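PDB 5TZP: Bcl-2-like protein FPV039 from Fowlpox virus, which inhibits apoptosis of the host cell by sequestering and inactivating several proapoptotic Bcl-2 proteins, including BAK1 and BAX. Local coordinates for residues A[82-88]-A[129-134]. Numbering follows the deposited sequence.
Sequences LEDKINW and KYRSWF
I86 packs between the rings of Y130 and W133, joining the BH1 motif of this all-helical Bcl-2 fold to helix 115-136. Segment 82-88 is the loop leading into helix 88-105. The side chains of I86 and Y130 run antiparallel, I86 toward the helix and Y130 toward the loop. I86 CB sits over the centre of the Y130 ring, 3.7 Å from the centroid and almost on the ring normal. K129 CB lies against the opposite face, toward its rim. I86 CG2 lies over the W133 five-membered ring, 3.7 Å from its centroid. CB thus faces the phenol and CG2 the indole, one CH-pi contact each. A chi1 of -180° sets W133 CG opposite the backbone N and carries the indole out to the loop. Its CH2 reaches over one face of W88, near the rim. The W88 five-membered and W133 six-membered rings are inclined at 45°. W88 NE1 is hydrogen-bonded to Q137 OE1, and W88 CH2 meets the edge of F134. At the start of helix 88-105, N87 caps R90 N through OD1, and its ND2 hydrogen-bonds to an acidic side chain of the bound peptide. Y130 OH donates to L82 O at 2.8 Å, from above the carbonyl plane, with a C=O...O angle of 140°.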
ATOM      1  N   LEU A  82       3.438  -7.672   7.039  1.00 17.84           N
ATOM      2  CA  LEU A  82       4.841  -7.339   7.309  1.00 17.00           C
ATOM      3  C   LEU A  82       5.398  -7.899   8.595  1.00 22.27           C
ATOM      4  O   LEU A  82       6.487  -7.492   8.992  1.00 23.22           O
ATOM      5  CB  LEU A  82       4.966  -5.823   7.321  1.00 16.43           C
ATOM      6  CG  LEU A  82       4.592  -5.188   6.019  1.00 15.82           C
ATOM      7  CD1 LEU A  82       4.687  -3.711   6.134  1.00 21.73           C
ATOM      8  CD2 LEU A  82       5.467  -5.644   4.868  1.00 19.64           C
ATOM      9  N   GLU A  83       4.734  -8.859   9.250  1.00 19.35           N
ATOM     10  CA  GLU A  83       5.220  -9.282  10.544  1.00 21.47           C
ATOM     11  C   GLU A  83       6.599  -9.903  10.478  1.00 27.38           C
ATOM     12  O   GLU A  83       7.424  -9.704  11.392  1.00 26.77           O
ATOM     13  CB  GLU A  83       4.250 -10.293  11.197  1.00 25.92           C
ATOM     14  CG  GLU A  83       4.653 -10.639  12.645  1.00 28.67           C
ATOM     15  CD  GLU A  83       3.628 -11.446  13.390  1.00 46.10           C
ATOM     16  OE1 GLU A  83       2.525 -11.701  12.820  1.00 45.43           O
ATOM     17  OE2 GLU A  83       3.966 -11.796  14.558  1.00 45.08           O
ATOM     18  N   ASP A  84       6.865 -10.700   9.430  1.00 21.78           N
ATOM     19  CA  ASP A  84       8.088 -11.503   9.353  1.00 22.65           C
ATOM     20  C   ASP A  84       8.995 -11.145   8.208  1.00 23.10           C
ATOM     21  O   ASP A  84      10.183 -11.473   8.287  1.00 24.04           O
ATOM     22  CB  ASP A  84       7.812 -13.024   9.150  1.00 21.51           C
ATOM     23  CG  ASP A  84       7.079 -13.640  10.295  1.00 31.63           C
ATOM     24  OD1 ASP A  84       7.028 -13.044  11.424  1.00 30.64           O
ATOM     25  OD2 ASP A  84       6.543 -14.761  10.076  1.00 27.38           O
ATOM     26  N   LYS A  85       8.463 -10.623   7.114  1.00 19.70           N
ATOM     27  CA  LYS A  85       9.325 -10.234   6.017  1.00 19.90           C
ATOM     28  C   LYS A  85       8.679  -9.182   5.147  1.00 19.25           C
ATOM     29  O   LYS A  85       7.444  -9.022   5.122  1.00 20.38           O
ATOM     30  CB  LYS A  85       9.733 -11.406   5.153  1.00 26.97           C
ATOM     31  CG  LYS A  85       8.786 -11.848   4.224  1.00 25.93           C
ATOM     32  CD  LYS A  85       9.441 -12.721   3.127  1.00 30.13           C
ATOM     33  CE  LYS A  85       8.342 -13.214   2.173  1.00 33.66           C
ATOM     34  NZ  LYS A  85       8.670 -14.261   1.164  1.00 34.85           N
ATOM     35  N   ILE A  86       9.526  -8.421   4.445  1.00 16.77           N
ATOM     36  CA  ILE A  86       9.067  -7.404   3.523  1.00 14.54           C
ATOM     37  C   ILE A  86       9.634  -7.707   2.130  1.00 14.48           C
ATOM     38  O   ILE A  86      10.727  -8.309   1.988  1.00 17.12           O
ATOM     39  CB  ILE A  86       9.480  -5.996   3.999  1.00 15.17           C
ATOM     40  CG1 ILE A  86       8.771  -4.865   3.271  1.00 13.22           C
ATOM     41  CG2 ILE A  86      11.041  -5.783   3.852  1.00 15.30           C
ATOM     42  CD1 ILE A  86       8.903  -3.540   3.985  1.00 14.68           C
ATOM     43  N   ASN A  87       8.903  -7.304   1.087  1.00 13.90           N
ATOM     44  CA  ASN A  87       9.386  -7.248  -0.284  1.00 13.73           C
ATOM     45  C   ASN A  87       8.515  -6.261  -1.027  1.00 12.92           C
ATOM     46  O   ASN A  87       7.500  -5.801  -0.490  1.00 12.61           O
ATOM     47  CB  ASN A  87       9.467  -8.629  -0.970  1.00 14.77           C
ATOM     48  CG  ASN A  87       8.165  -9.328  -1.079  1.00 15.29           C
ATOM     49  OD1 ASN A  87       7.166  -8.678  -1.475  1.00 14.72           O
ATOM     50  ND2 ASN A  87       8.135 -10.636  -0.874  1.00 16.49           N
ATOM     51  N   TRP A  88       8.889  -5.889  -2.235  1.00 11.07           N
ATOM     52  CA  TRP A  88       8.164  -4.863  -2.942  1.00 11.17           C
ATOM     53  C   TRP A  88       6.784  -5.323  -3.354  1.00 10.34           C
ATOM     54  O   TRP A  88       5.836  -4.506  -3.346  1.00 10.36           O
ATOM     55  CB  TRP A  88       8.942  -4.338  -4.163  1.00 11.00           C
ATOM     56  CG  TRP A  88      10.005  -3.418  -3.738  1.00  9.67           C
ATOM     57  CD1 TRP A  88      11.391  -3.662  -3.804  1.00 11.60           C
ATOM     58  CD2 TRP A  88       9.861  -2.096  -3.207  1.00  9.12           C
ATOM     59  NE1 TRP A  88      12.031  -2.582  -3.302  1.00 10.59           N
ATOM     60  CE2 TRP A  88      11.157  -1.595  -2.915  1.00 10.61           C
ATOM     61  CE3 TRP A  88       8.756  -1.299  -2.910  1.00 11.94           C
ATOM     62  CZ2 TRP A  88      11.344  -0.345  -2.388  1.00 11.02           C
ATOM     63  CZ3 TRP A  88       8.977  -0.053  -2.362  1.00 12.39           C
ATOM     64  CH2 TRP A  88      10.252   0.403  -2.125  1.00 12.83           C
ATOM     65  N   LYS A 129      10.100  -1.982  11.444  1.00 18.91           N
ATOM     66  CA  LYS A 129      10.951  -3.165  11.373  1.00 21.51           C
ATOM     67  C   LYS A 129      11.898  -3.186  10.177  1.00 18.54           C
ATOM     68  O   LYS A 129      12.883  -3.956  10.195  1.00 20.80           O
ATOM     69  CB  LYS A 129      10.037  -4.397  11.255  1.00 24.94           C
ATOM     70  CG  LYS A 129       9.319  -4.697  12.596  1.00 34.30           C
ATOM     71  CD  LYS A 129       8.496  -5.995  12.571  1.00 39.23           C
ATOM     72  CE  LYS A 129       8.074  -6.392  14.037  1.00 43.54           C
ATOM     73  NZ  LYS A 129       7.065  -7.514  14.054  1.00 49.40           N
ATOM     74  N   TYR A 130      11.650  -2.397   9.145  1.00 15.88           N
ATOM     75  CA  TYR A 130      12.360  -2.494   7.878  1.00 15.71           C
ATOM     76  C   TYR A 130      12.976  -1.177   7.447  1.00 14.66           C
ATOM     77  O   TYR A 130      13.188  -0.996   6.253  1.00 14.90           O
ATOM     78  CB  TYR A 130      11.479  -3.073   6.772  1.00 16.43           C
ATOM     79  CG  TYR A 130      10.872  -4.377   7.196  1.00 15.68           C
ATOM     80  CD1 TYR A 130      11.592  -5.549   7.198  1.00 20.59           C
ATOM     81  CD2 TYR A 130       9.567  -4.400   7.650  1.00 15.23           C
ATOM     82  CE1 TYR A 130      11.009  -6.729   7.617  1.00 23.15           C
ATOM     83  CE2 TYR A 130       8.986  -5.574   8.058  1.00 17.20           C
ATOM     84  CZ  TYR A 130       9.732  -6.711   8.026  1.00 19.77           C
ATOM     85  OH  TYR A 130       9.185  -7.867   8.520  1.00 24.01           O
ATOM     86  N   ARG A 131      13.300  -0.260   8.383  1.00 16.26           N
ATOM     87  CA  ARG A 131      13.908   1.027   7.995  1.00 17.08           C
ATOM     88  C   ARG A 131      15.235   0.853   7.283  1.00 17.67           C
ATOM     89  O   ARG A 131      15.468   1.473   6.230  1.00 17.00           O
ATOM     90  CB  ARG A 131      14.008   1.955   9.214  1.00 17.38           C
ATOM     91  CG  ARG A 131      14.696   3.274   8.976  1.00 20.71           C
ATOM     92  CD  ARG A 131      14.915   4.107  10.261  1.00 24.21           C
ATOM     93  NE  ARG A 131      13.685   4.430  10.945  1.00 31.49           N
ATOM     94  CZ  ARG A 131      12.947   5.526  10.734  1.00 38.56           C
ATOM     95  NH1 ARG A 131      13.307   6.470   9.846  1.00 42.64           N
ATOM     96  NH2 ARG A 131      11.846   5.683  11.451  1.00 39.41           N
ATOM     97  N   SER A 132      16.126  -0.022   7.758  1.00 18.70           N
ATOM     98  CA  SER A 132      17.407  -0.221   7.090  1.00 17.62           C
ATOM     99  C   SER A 132      17.240  -0.838   5.714  1.00 16.46           C
ATOM    100  O   SER A 132      17.909  -0.448   4.740  1.00 17.83           O
ATOM    101  CB  SER A 132      18.268  -1.109   7.991  1.00 22.12           C
ATOM    102  OG  SER A 132      18.712  -0.284   9.020  1.00 32.23           O
ATOM    103  N   TRP A 133      16.288  -1.782   5.580  1.00 17.12           N
ATOM    104  CA  TRP A 133      15.964  -2.352   4.263  1.00 14.66           C
ATOM    105  C   TRP A 133      15.530  -1.273   3.290  1.00 14.53           C
ATOM    106  O   TRP A 133      16.015  -1.214   2.159  1.00 14.70           O
ATOM    107  CB  TRP A 133      14.879  -3.458   4.396  1.00 14.70           C
ATOM    108  CG  TRP A 133      14.480  -4.106   3.137  1.00 14.93           C
ATOM    109  CD1 TRP A 133      14.983  -5.224   2.636  1.00 16.17           C
ATOM    110  CD2 TRP A 133      13.466  -3.665   2.223  1.00 13.76           C
ATOM    111  NE1 TRP A 133      14.350  -5.559   1.457  1.00 17.67           N
ATOM    112  CE2 TRP A 133      13.411  -4.609   1.168  1.00 13.71           C
ATOM    113  CE3 TRP A 133      12.567  -2.606   2.226  1.00 13.31           C
ATOM    114  CZ2 TRP A 133      12.527  -4.465   0.088  1.00 15.27           C
ATOM    115  CZ3 TRP A 133      11.667  -2.490   1.164  1.00 12.51           C
ATOM    116  CH2 TRP A 133      11.645  -3.403   0.129  1.00 14.25           C
ATOM    117  N   PHE A 134      14.643  -0.389   3.723  1.00 14.21           N
ATOM    118  CA  PHE A 134      14.119   0.673   2.860  1.00 12.31           C
ATOM    119  C   PHE A 134      15.192   1.637   2.421  1.00 12.43           C
ATOM    120  O   PHE A 134      15.291   1.955   1.222  1.00 13.46           O
ATOM    121  CB  PHE A 134      12.964   1.349   3.583  1.00 11.81           C
ATOM    122  CG  PHE A 134      12.256   2.422   2.797  1.00 11.37           C
ATOM    123  CD1 PHE A 134      11.566   2.130   1.626  1.00 12.45           C
ATOM    124  CD2 PHE A 134      12.278   3.717   3.209  1.00 14.16           C
ATOM    125  CE1 PHE A 134      10.808   3.167   0.985  1.00 13.73           C
ATOM    126  CE2 PHE A 134      11.578   4.720   2.536  1.00 14.47           C
ATOM    127  CZ  PHE A 134      10.861   4.432   1.435  1.00 13.89           C
TER